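Local atomic coordinates of collagen adhesin (Enterococcus faecalis, PDB entry 2OKM), a protein that probably attaches the bacterium to host collagen from the cell wall, the chain here being its N2 collagen-binding subdomain. Residues T55-N60 with I103-S108; D36-D41 with N89-R94; E1-F6 with N27-D32. All coordinates share one frame; numbering follows the deposited sequence.

How the interactions relate
Two antiparallel sheets packed face to face, as in the immunoglobulin-like N2 subdomains of this adhesin family, account for the layout. Interaction 1 pairs strands 55-59 and 101-110 in one sheet; interaction 2 pairs strands 37-43 and 87-92 in the other, and the centres of the two contacts are about 14 Å apart. They meet in the core, where Val104 packs on Phe92 and Leu90, and Phe56 on Leu90. Interaction 3 comes first along the chain and lies at the surface, its centre about 15 Å from that of interaction 1 and 17 Å from that of interaction 2; Phe6 reaches Ile37, and Lys30 touches Val59. The segments of interactions 1 and 2 alternate along the sequence, so the chain passes between the two sheets.

Interaction 1. Residues T55-N60 with I103-S108; sequences TFDIVN and IVRYTS
Strands 55-59 and 103-108 run antiparallel, their axes 4.8 Å apart at closest, with Thr55-Arg105 and Asp57-Ile103 as hydrogen-bonded pairs on either side of the non-hydrogen-bonded pair Phe56-Val104. On the core face, Val104 lies alongside Phe56 and points the same way. Its CG1 sits over one ring face, offset toward the rim and 4.2 Å from the Phe56 centroid, a CH-pi contact, while Val104 CG2 meets Phe56 CE2 at 3.7 Å. Phe72 stacks on the same ring, and strand 19-26 continues the sheet beyond Val104. The other face, with Thr55, Asp57, Ile103 and Arg105, is mostly polar. With its CG anti to the backbone N (chi1 -180°), Asp57 lies beside Ile103 and presents OD2 to Arg105 NH1 at 3.4 Å, a weak hydrogen bond within a salt bridge. Carboxylate and guanidinium are nearly coplanar, 26° apart. A water in the guanidinium plane accepts from Arg105 NH1 at 2.8 Å, donates to Ile103 O at 3.0 Å and is hydrogen-bonded to Thr55 OG1. Arg105 NH1 is thus held by a long ionic partner and a closer water, so the ion pair is probably a modest contributor beside the four backbone bonds and the apolar packing on the opposite face.

Interaction 2. Residues D36-D41 with N89-R94; sequences DISIAD and NLRFYR
Asp36 grips segment 89-94 with both carboxylate oxygens. Its OD2 takes a hydrogen bond from Arg91 NH1 at 3.0 Å on the anti lone pair, as part of a salt bridge; OD1 takes one from the backbone, Arg94 N, at 2.9 Å, met on the anti side and 26° out of the carboxylate plane. The carboxylate stands almost upright to the guanidinium, 82° between planes, yet OD2 lies close to the guanidinium plane, at its edge. A bend at chi3 (-56°) turns the Arg91 head back across the neighbouring strand, where Ser38 OG sits over the centre of one guanidinium face, 3.1 Å from Arg91 CZ; the angles to its nitrogens are too poor for hydrogen bonds.

Beneath these groups the backbones form a regular antiparallel ladder: Ile37-Phe92 and Ile39-Leu90 are hydrogen-bonded pairs, Ser38-Arg91 and Ala40-Asn89 non-hydrogen-bonded ones. Strands 37-43 and 87-92 are neighbours in the five-stranded sheet of the collagen-binding domain's beta sandwich. One face carries Ser38 and Arg91; the other, with Ile37, Ile39, Leu90 and Phe92, is buried in the sandwich. There the Phe92 ring meets Ile39 CD1 with its edge, CE2 to CD1 3.9 Å, and its CD2 lies 4.0 Å from Ile37 CB. The rings of Phe102 and Phe72 also meet that of Phe92, and Ile37 and Phe92 both touch Val26 of strand 19-26. Strand 119-128 flanks Ile37 and Ile39 through Ile126. At the ends of the contact, Arg94 NE bonds to Val33 O, and Asp41 OD1 to Asn122 ND2.

Interaction 3. Residues E1-F6 with N27-D32; sequences ERDYPF and NLNKSD. With SO4 (sulfate ion), chain B.
A loop-to-loop contact at the protein surface joins the N-terminal segment 1-6, which leads into strand 7-12, to the turn following strand 19-26, with Asn29 as its main polar link. The Asn29 amide reads the backbone of the N-terminal segment in two places: ND2 donates to Arg2 O at 2.8 Å, tilted a little from the amide plane, and OD1 accepts from Tyr4 N at 2.8 Å, in the carbonyl plane on a lone pair. With both ends of the amide engaged, its rotation is fixed. Asn29 N also donates to a water at 2.9 Å, which lies between the loops.

Next to it Leu28 packs against one face of the Tyr4 ring. Its CD2 stands over the centre of that face, 3.9 Å from the Tyr4 centroid and 11° off the normal, a close CH-pi contact, while Leu28 CB lies beside Tyr4 CD2.

Residues Asn27 to Lys30 form a type I beta turn, closed by Lys30 N to Asn27 O. The Asn27 side chain braces the loop just beyond: its OD1 accepts from Ser31 N and its ND2 donates to Ser31 O, with a further weak bond to Thr100 O. Asn27 N donates to Phe6 O at 2.7 Å, in the carbonyl plane. CG anti to the backbone N (chi1 -180°) carries the Phe6 ring across the Asn27 side chain, the planes 32° apart; Phe6 CE1 lies 3.5 Å from Asn27 OD1. Tyr128 stacks on the Phe6 ring. A sulfate, probably from the crystallisation liquor, accepts from Phe6 N through O4 at 2.8 Å.

Interaction 1. Residues T55-N60 with I103-S108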
loop_
_atom_site.group_PDB
_atom_site.type_symbol
_atom_site.label_atom_id
_atom_site.label_comp_id
_atom_site.label_asym_id
_atom_site.label_seq_id
_atom_site.Cartn_x
_atom_site.Cartn_y
_atom_site.Cartn_z
ATOM N N THR A 55 6.409 4.936 -4.338
ATOM C CA THR A 55 6.764 4.420 -5.657
ATOM C C THR A 55 5.840 3.236 -5.889
ATOM O O THR A 55 5.418 2.563 -4.940
ATOM C CB THR A 55 8.244 3.962 -5.792
ATOM O OG1 THR A 55 8.497 2.836 -4.949
ATOM C CG2 THR A 55 9.186 5.098 -5.438
ATOM N N PHE A 56 5.513 2.995 -7.152
ATOM C CA PHE A 56 4.611 1.913 -7.512
ATOM C C PHE A 56 5.256 0.915 -8.467
ATOM O O PHE A 56 5.690 1.273 -9.561
ATOM C CB PHE A 56 3.331 2.483 -8.135
ATOM C CG PHE A 56 2.538 3.357 -7.205
ATOM C CD1 PHE A 56 2.972 4.642 -6.897
ATOM C CD2 PHE A 56 1.362 2.886 -6.624
ATOM C CE1 PHE A 56 2.244 5.451 -6.020
ATOM C CE2 PHE A 56 0.626 3.685 -5.748
ATOM C CZ PHE A 56 1.070 4.970 -5.446
ATOM N N ASP A 57 5.296 -0.340 -8.024
ATOM C CA ASP A 57 5.866 -1.475 -8.758
ATOM C C ASP A 57 4.652 -2.163 -9.381
ATOM O O ASP A 57 3.968 -2.941 -8.716
ATOM C CB ASP A 57 6.556 -2.384 -7.734
ATOM C CG ASP A 57 7.205 -3.603 -8.347
ATOM O OD1 ASP A 57 6.982 -3.881 -9.544
ATOM O OD2 ASP A 57 7.942 -4.290 -7.602
ATOM N N ILE A 58 4.393 -1.863 -10.654
ATOM C CA ILE A 58 3.218 -2.373 -11.363
ATOM C C ILE A 58 3.546 -3.458 -12.378
ATOM O O ILE A 58 4.356 -3.251 -13.281
ATOM C CB ILE A 58 2.506 -1.204 -12.074
ATOM C CG1 ILE A 58 2.375 -0.026 -11.105
ATOM C CG2 ILE A 58 1.125 -1.636 -12.558
ATOM C CD1 ILE A 58 1.721 1.196 -11.713
ATOM N N VAL A 59 2.891 -4.607 -12.242
ATOM C CA VAL A 59 3.168 -5.729 -13.129
ATOM C C VAL A 59 1.961 -6.484 -13.672
ATOM O O VAL A 59 1.024 -6.792 -12.939
ATOM C CB VAL A 59 4.066 -6.773 -12.404
ATOM C CG1 VAL A 59 4.401 -7.925 -13.340
ATOM C CG2 VAL A 59 5.340 -6.114 -11.896
ATOM N N ASN A 60 1.987 -6.765 -14.971
ATOM C CA ASN A 60 0.955 -7.582 -15.598
ATOM C C ASN A 60 1.654 -8.380 -16.696
ATOM O O ASN A 60 2.872 -8.256 -16.865
ATOM C CB ASN A 60 -0.221 -6.749 -16.146
ATOM C CG ASN A 60 0.199 -5.701 -17.148
ATOM O OD1 ASN A 60 1.043 -5.940 -18.003
ATOM N ND2 ASN A 60 -0.419 -4.528 -17.060
ATOM N N ILE A 103 2.913 -3.142 -6.015
ATOM C CA ILE A 103 3.613 -3.182 -4.742
ATOM C C ILE A 103 3.927 -1.712 -4.506
ATOM O O ILE A 103 4.695 -1.095 -5.248
ATOM C CB ILE A 103 4.904 -4.009 -4.778
ATOM C CG1 ILE A 103 4.546 -5.493 -4.918
ATOM C CG2 ILE A 103 5.698 -3.789 -3.484
ATOM C CD1 ILE A 103 5.742 -6.414 -5.028
ATOM N N VAL A 104 3.283 -1.144 -3.495
ATOM C CA VAL A 104 3.469 0.259 -3.168
ATOM C C VAL A 104 4.492 0.360 -2.060
ATOM O O VAL A 104 4.314 -0.214 -0.987
ATOM C CB VAL A 104 2.148 0.909 -2.688
ATOM C CG1 VAL A 104 2.329 2.415 -2.534
ATOM C CG2 VAL A 104 1.032 0.608 -3.679
ATOM N N ARG A 105 5.569 1.082 -2.334
ATOM C CA ARG A 105 6.625 1.273 -1.357
ATOM C C ARG A 105 6.627 2.716 -0.879
ATOM O O ARG A 105 6.506 3.641 -1.676
ATOM C CB ARG A 105 7.995 0.963 -1.974
ATOM C CG ARG A 105 8.258 -0.511 -2.287
ATOM C CD ARG A 105 9.642 -0.680 -2.908
ATOM N NE ARG A 105 10.034 -2.084 -3.041
ATOM C CZ ARG A 105 9.563 -2.918 -3.963
ATOM N NH1 ARG A 105 8.676 -2.501 -4.858
ATOM N NH2 ARG A 105 9.976 -4.180 -3.987
ATOM N N TYR A 106 6.743 2.903 0.430
ATOM C CA TYR A 106 6.831 4.239 1.000
ATOM C C TYR A 106 7.498 4.116 2.353
ATOM O O TYR A 106 7.546 3.032 2.936
ATOM C CB TYR A 106 5.448 4.900 1.120
ATOM C CG TYR A 106 4.509 4.279 2.130
ATOM C CD1 TYR A 106 4.505 4.696 3.464
ATOM C CD2 TYR A 106 3.610 3.281 1.746
ATOM C CE1 TYR A 106 3.624 4.137 4.389
ATOM C CE2 TYR A 106 2.728 2.715 2.662
ATOM C CZ TYR A 106 2.739 3.147 3.980
ATOM O OH TYR A 106 1.870 2.589 4.887
ATOM N N THR A 107 8.027 5.226 2.851
ATOM C CA THR A 107 8.693 5.203 4.140
ATOM C C THR A 107 8.089 6.196 5.102
ATOM O O THR A 107 7.337 7.090 4.718
ATOM C CB THR A 107 10.185 5.559 4.015
ATOM O OG1 THR A 107 10.319 6.811 3.332
ATOM C CG2 THR A 107 10.932 4.478 3.255
ATOM N N SER A 108 8.419 6.008 6.369
ATOM C CA SER A 108 7.990 6.912 7.411
ATOM C C SER A 108 9.226 7.147 8.243
ATOM O O SER A 108 10.060 6.255 8.393
ATOM C CB SER A 108 6.883 6.296 8.256
ATOM O OG SER A 108 5.687 6.248 7.505
HETATM O O HOH W 1 7.436 -0.012 -5.396
#

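Interaction 2. Residues D36-D41 with N89-R94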
loop_
_atom_site.group_PDB
_atom_site.type_symbol
_atom_site.label_atom_id
_atom_site.label_comp_id
_atom_site.label_asym_id
_atom_site.label_seq_id
_atom_site.Cartn_x
_atom_site.Cartn_y
_atom_site.Cartn_z
ATOM N N ASP A 36 -13.154 -0.563 -8.319
ATOM C CA ASP A 36 -11.909 0.044 -7.862
ATOM C C ASP A 36 -11.479 -0.668 -6.589
ATOM O O ASP A 36 -12.278 -1.349 -5.946
ATOM C CB ASP A 36 -12.097 1.524 -7.506
ATOM C CG ASP A 36 -12.496 2.384 -8.685
ATOM O OD1 ASP A 36 -12.337 1.959 -9.846
ATOM O OD2 ASP A 36 -12.956 3.516 -8.434
ATOM N N ILE A 37 -10.211 -0.504 -6.236
ATOM C CA ILE A 37 -9.666 -1.071 -5.009
ATOM C C ILE A 37 -9.426 0.168 -4.161
ATOM O O ILE A 37 -8.716 1.076 -4.588
ATOM C CB ILE A 37 -8.314 -1.764 -5.243
ATOM C CG1 ILE A 37 -8.475 -2.898 -6.255
ATOM C CG2 ILE A 37 -7.775 -2.297 -3.916
ATOM C CD1 ILE A 37 -7.153 -3.457 -6.753
ATOM N N SER A 38 -10.014 0.215 -2.969
ATOM C CA SER A 38 -9.862 1.385 -2.110
ATOM C C SER A 38 -9.271 1.039 -0.758
ATOM O O SER A 38 -9.821 0.224 -0.025
ATOM C CB SER A 38 -11.219 2.066 -1.912
ATOM O OG SER A 38 -11.785 2.435 -3.156
ATOM N N ILE A 39 -8.150 1.676 -0.432
ATOM C CA ILE A 39 -7.471 1.447 0.835
ATOM C C ILE A 39 -7.510 2.693 1.711
ATOM O O ILE A 39 -7.187 3.788 1.254
ATOM C CB ILE A 39 -5.983 1.087 0.615
ATOM C CG1 ILE A 39 -5.867 -0.174 -0.242
ATOM C CG2 ILE A 39 -5.289 0.896 1.963
ATOM C CD1 ILE A 39 -4.440 -0.522 -0.617
ATOM N N ALA A 40 -7.926 2.521 2.964
ATOM C CA ALA A 40 -7.944 3.617 3.926
ATOM C C ALA A 40 -6.836 3.229 4.895
ATOM O O ALA A 40 -6.944 2.224 5.602
ATOM C CB ALA A 40 -9.285 3.684 4.648
ATOM N N ASP A 41 -5.768 4.019 4.919
ATOM C CA ASP A 41 -4.620 3.720 5.766
ATOM C C ASP A 41 -4.409 4.700 6.916
ATOM O O ASP A 41 -4.385 5.912 6.714
ATOM C CB ASP A 41 -3.363 3.668 4.892
ATOM C CG ASP A 41 -2.187 3.036 5.599
ATOM O OD1 ASP A 41 -1.726 3.600 6.613
ATOM O OD2 ASP A 41 -1.729 1.971 5.133
ATOM N N ASN A 89 -5.674 7.819 1.942
ATOM C CA ASN A 89 -6.603 6.918 1.284
ATOM C C ASN A 89 -6.020 6.730 -0.107
ATOM O O ASN A 89 -5.698 7.703 -0.790
ATOM C CB ASN A 89 -8.007 7.523 1.192
ATOM C CG ASN A 89 -8.645 7.721 2.549
ATOM O OD1 ASN A 89 -8.420 6.939 3.472
ATOM N ND2 ASN A 89 -9.464 8.760 2.673
ATOM N N LEU A 90 -5.866 5.479 -0.518
ATOM C CA LEU A 90 -5.307 5.182 -1.827
ATOM C C LEU A 90 -6.273 4.325 -2.632
ATOM O O LEU A 90 -6.714 3.270 -2.174
ATOM C CB LEU A 90 -3.966 4.459 -1.665
ATOM C CG LEU A 90 -3.225 4.007 -2.929
ATOM C CD1 LEU A 90 -2.952 5.194 -3.835
ATOM C CD2 LEU A 90 -1.919 3.332 -2.524
ATOM N N ARG A 91 -6.603 4.790 -3.833
ATOM C CA ARG A 91 -7.520 4.073 -4.708
ATOM C C ARG A 91 -6.855 3.673 -6.019
ATOM O O ARG A 91 -6.079 4.438 -6.589
ATOM C CB ARG A 91 -8.730 4.955 -5.005
ATOM C CG ARG A 91 -9.663 4.398 -6.054
ATOM C CD ARG A 91 -10.864 5.314 -6.221
ATOM N NE ARG A 91 -11.599 5.557 -4.978
ATOM C CZ ARG A 91 -12.762 4.992 -4.675
ATOM N NH1 ARG A 91 -13.315 4.147 -5.524
ATOM N NH2 ARG A 91 -13.397 5.296 -3.544
ATOM N N PHE A 92 -7.151 2.457 -6.470
ATOM C CA PHE A 92 -6.641 1.929 -7.734
ATOM C C PHE A 92 -7.876 1.771 -8.608
ATOM O O PHE A 92 -8.814 1.056 -8.239
ATOM C CB PHE A 92 -6.000 0.551 -7.539
ATOM C CG PHE A 92 -4.823 0.550 -6.608
ATOM C CD1 PHE A 92 -3.527 0.638 -7.103
ATOM C CD2 PHE A 92 -5.015 0.466 -5.233
ATOM C CE1 PHE A 92 -2.436 0.641 -6.242
ATOM C CE2 PHE A 92 -3.929 0.468 -4.362
ATOM C CZ PHE A 92 -2.639 0.556 -4.867
ATOM N N TYR A 93 -7.892 2.443 -9.756
ATOM C CA TYR A 93 -9.045 2.351 -10.643
ATOM C C TYR A 93 -9.170 0.962 -11.264
ATOM O O TYR A 93 -8.177 0.322 -11.607
ATOM C CB TYR A 93 -8.966 3.418 -11.738
ATOM C CG TYR A 93 -8.898 4.839 -11.212
ATOM C CD1 TYR A 93 -9.658 5.235 -10.110
ATOM C CD2 TYR A 93 -8.093 5.795 -11.832
ATOM C CE1 TYR A 93 -9.617 6.549 -9.638
ATOM C CE2 TYR A 93 -8.047 7.113 -11.366
ATOM C CZ TYR A 93 -8.809 7.479 -10.272
ATOM O OH TYR A 93 -8.761 8.773 -9.801
ATOM N N ARG A 94 -10.411 0.515 -11.399
ATOM C CA ARG A 94 -10.737 -0.800 -11.935
ATOM C C ARG A 94 -9.975 -1.246 -13.182
ATOM O O ARG A 94 -9.281 -2.265 -13.165
ATOM C CB ARG A 94 -12.244 -0.857 -12.217
ATOM C CG ARG A 94 -12.834 -2.247 -12.424
ATOM C CD ARG A 94 -12.475 -2.854 -13.769
ATOM N NE ARG A 94 -13.224 -4.086 -14.024
ATOM C CZ ARG A 94 -14.404 -4.138 -14.633
ATOM N NH1 ARG A 94 -14.985 -3.025 -15.063
ATOM N NH2 ARG A 94 -15.007 -5.307 -14.816
#

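Interaction 3. Residues E1-F6 with N27-D32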
loop_
_atom_site.group_PDB
_atom_site.type_symbol
_atom_site.label_atom_id
_atom_site.label_comp_id
_atom_site.label_asym_id
_atom_site.label_seq_id
_atom_site.Cartn_x
_atom_site.Cartn_y
_atom_site.Cartn_z
ATOM N N GLU A 1 3.501 -20.682 -9.160
ATOM C CA GLU A 1 3.302 -19.307 -8.621
ATOM C C GLU A 1 2.745 -19.363 -7.200
ATOM O O GLU A 1 1.831 -20.139 -6.905
ATOM C CB GLU A 1 2.355 -18.520 -9.531
ATOM N N ARG A 2 3.303 -18.541 -6.319
ATOM C CA ARG A 2 2.862 -18.509 -4.933
ATOM C C ARG A 2 1.464 -17.921 -4.770
ATOM O O ARG A 2 1.072 -16.994 -5.479
ATOM C CB ARG A 2 3.873 -17.739 -4.081
ATOM C CG ARG A 2 5.217 -18.438 -3.989
ATOM C CD ARG A 2 6.193 -17.711 -3.076
ATOM N NE ARG A 2 7.445 -18.454 -2.947
ATOM C CZ ARG A 2 8.575 -18.145 -3.577
ATOM N NH1 ARG A 2 8.626 -17.092 -4.385
ATOM N NH2 ARG A 2 9.652 -18.901 -3.410
ATOM N N ASP A 3 0.723 -18.485 -3.822
ATOM C CA ASP A 3 -0.646 -18.081 -3.514
ATOM C C ASP A 3 -0.631 -17.006 -2.430
ATOM O O ASP A 3 -0.433 -17.299 -1.255
ATOM C CB ASP A 3 -1.420 -19.324 -3.050
ATOM C CG ASP A 3 -2.812 -19.012 -2.546
ATOM O OD1 ASP A 3 -3.293 -17.876 -2.717
ATOM O OD2 ASP A 3 -3.437 -19.932 -1.983
ATOM N N TYR A 4 -0.836 -15.756 -2.837
ATOM C CA TYR A 4 -0.837 -14.632 -1.905
ATOM C C TYR A 4 -2.252 -14.137 -1.644
ATOM O O TYR A 4 -3.167 -14.410 -2.416
ATOM C CB TYR A 4 -0.041 -13.457 -2.487
ATOM C CG TYR A 4 1.437 -13.696 -2.680
ATOM C CD1 TYR A 4 2.312 -13.681 -1.596
ATOM C CD2 TYR A 4 1.965 -13.922 -3.952
ATOM C CE1 TYR A 4 3.679 -13.884 -1.770
ATOM C CE2 TYR A 4 3.332 -14.126 -4.139
ATOM C CZ TYR A 4 4.181 -14.105 -3.044
ATOM O OH TYR A 4 5.532 -14.300 -3.220
ATOM N N PRO A 5 -2.458 -13.419 -0.531
ATOM C CA PRO A 5 -3.819 -12.928 -0.307
ATOM C C PRO A 5 -4.013 -11.814 -1.332
ATOM O O PRO A 5 -3.037 -11.366 -1.940
ATOM C CB PRO A 5 -3.770 -12.391 1.122
ATOM C CG PRO A 5 -2.334 -12.007 1.302
ATOM C CD PRO A 5 -1.585 -13.126 0.617
ATOM N N PHE A 6 -5.249 -11.378 -1.542
ATOM C CA PHE A 6 -5.481 -10.302 -2.494
ATOM C C PHE A 6 -4.720 -9.072 -2.020
ATOM O O PHE A 6 -4.226 -8.286 -2.825
ATOM C CB PHE A 6 -6.962 -9.955 -2.594
ATOM C CG PHE A 6 -7.245 -8.855 -3.570
ATOM C CD1 PHE A 6 -7.253 -9.109 -4.936
ATOM C CD2 PHE A 6 -7.431 -7.552 -3.127
ATOM C CE1 PHE A 6 -7.443 -8.075 -5.852
ATOM C CE2 PHE A 6 -7.620 -6.510 -4.034
ATOM C CZ PHE A 6 -7.626 -6.774 -5.398
ATOM N N ASN A 27 -2.995 -7.368 -5.099
ATOM C CA ASN A 27 -3.311 -8.307 -6.169
ATOM C C ASN A 27 -2.077 -8.960 -6.803
ATOM O O ASN A 27 -1.941 -8.988 -8.024
ATOM C CB ASN A 27 -4.133 -7.555 -7.226
ATOM C CG ASN A 27 -4.810 -8.475 -8.217
ATOM O OD1 ASN A 27 -5.105 -9.632 -7.914
ATOM N ND2 ASN A 27 -5.084 -7.952 -9.407
ATOM N N LEU A 28 -1.187 -9.500 -5.972
ATOM C CA LEU A 28 0.026 -10.131 -6.484
ATOM C C LEU A 28 -0.256 -11.302 -7.426
ATOM O O LEU A 28 0.552 -11.602 -8.306
ATOM C CB LEU A 28 0.928 -10.585 -5.326
ATOM C CG LEU A 28 1.886 -9.527 -4.758
ATOM C CD1 LEU A 28 1.131 -8.275 -4.369
ATOM C CD2 LEU A 28 2.633 -10.105 -3.563
ATOM N N ASN A 29 -1.400 -11.958 -7.257
ATOM C CA ASN A 29 -1.731 -13.075 -8.139
ATOM C C ASN A 29 -2.401 -12.618 -9.423
ATOM O O ASN A 29 -2.818 -13.433 -10.245
ATOM C CB ASN A 29 -2.596 -14.100 -7.417
ATOM C CG ASN A 29 -1.802 -14.913 -6.418
ATOM O OD1 ASN A 29 -1.833 -14.647 -5.225
ATOM N ND2 ASN A 29 -1.061 -15.901 -6.914
ATOM N N LYS A 30 -2.501 -11.305 -9.586
ATOM C CA LYS A 30 -3.069 -10.713 -10.782
ATOM C C LYS A 30 -4.448 -11.241 -11.156
ATOM O O LYS A 30 -4.674 -11.684 -12.286
ATOM C CB LYS A 30 -2.096 -10.908 -11.947
ATOM C CG LYS A 30 -0.728 -10.265 -11.698
ATOM C CD LYS A 30 0.265 -10.577 -12.800
ATOM C CE LYS A 30 1.395 -11.477 -12.301
ATOM N NZ LYS A 30 2.719 -10.777 -12.255
ATOM N N SER A 31 -5.377 -11.166 -10.209
ATOM C CA SER A 31 -6.752 -11.599 -10.439
ATOM C C SER A 31 -7.491 -10.456 -11.125
ATOM O O SER A 31 -7.010 -9.328 -11.167
ATOM C CB SER A 31 -7.449 -11.896 -9.110
ATOM O OG SER A 31 -6.751 -12.872 -8.355
ATOM N N ASP A 32 -8.657 -10.754 -11.680
ATOM C CA ASP A 32 -9.464 -9.723 -12.312
ATOM C C ASP A 32 -10.190 -9.039 -11.153
ATOM O O ASP A 32 -10.291 -9.607 -10.065
ATOM C CB ASP A 32 -10.487 -10.361 -13.263
ATOM C CG ASP A 32 -11.139 -9.352 -14.189
ATOM O OD1 ASP A 32 -12.011 -9.761 -14.989
ATOM O OD2 ASP A 32 -10.780 -8.158 -14.132
HETATM S S SO4 B . -7.337 -13.833 0.708
HETATM O O1 SO4 B . -6.274 -14.836 0.509
HETATM O O2 SO4 B . -8.658 -14.488 0.714
HETATM O O3 SO4 B . -7.118 -13.147 1.996
HETATM O O4 SO4 B . -7.292 -12.844 -0.381
HETATM O O HOH W 2 -2.885 -12.124 -4.792
#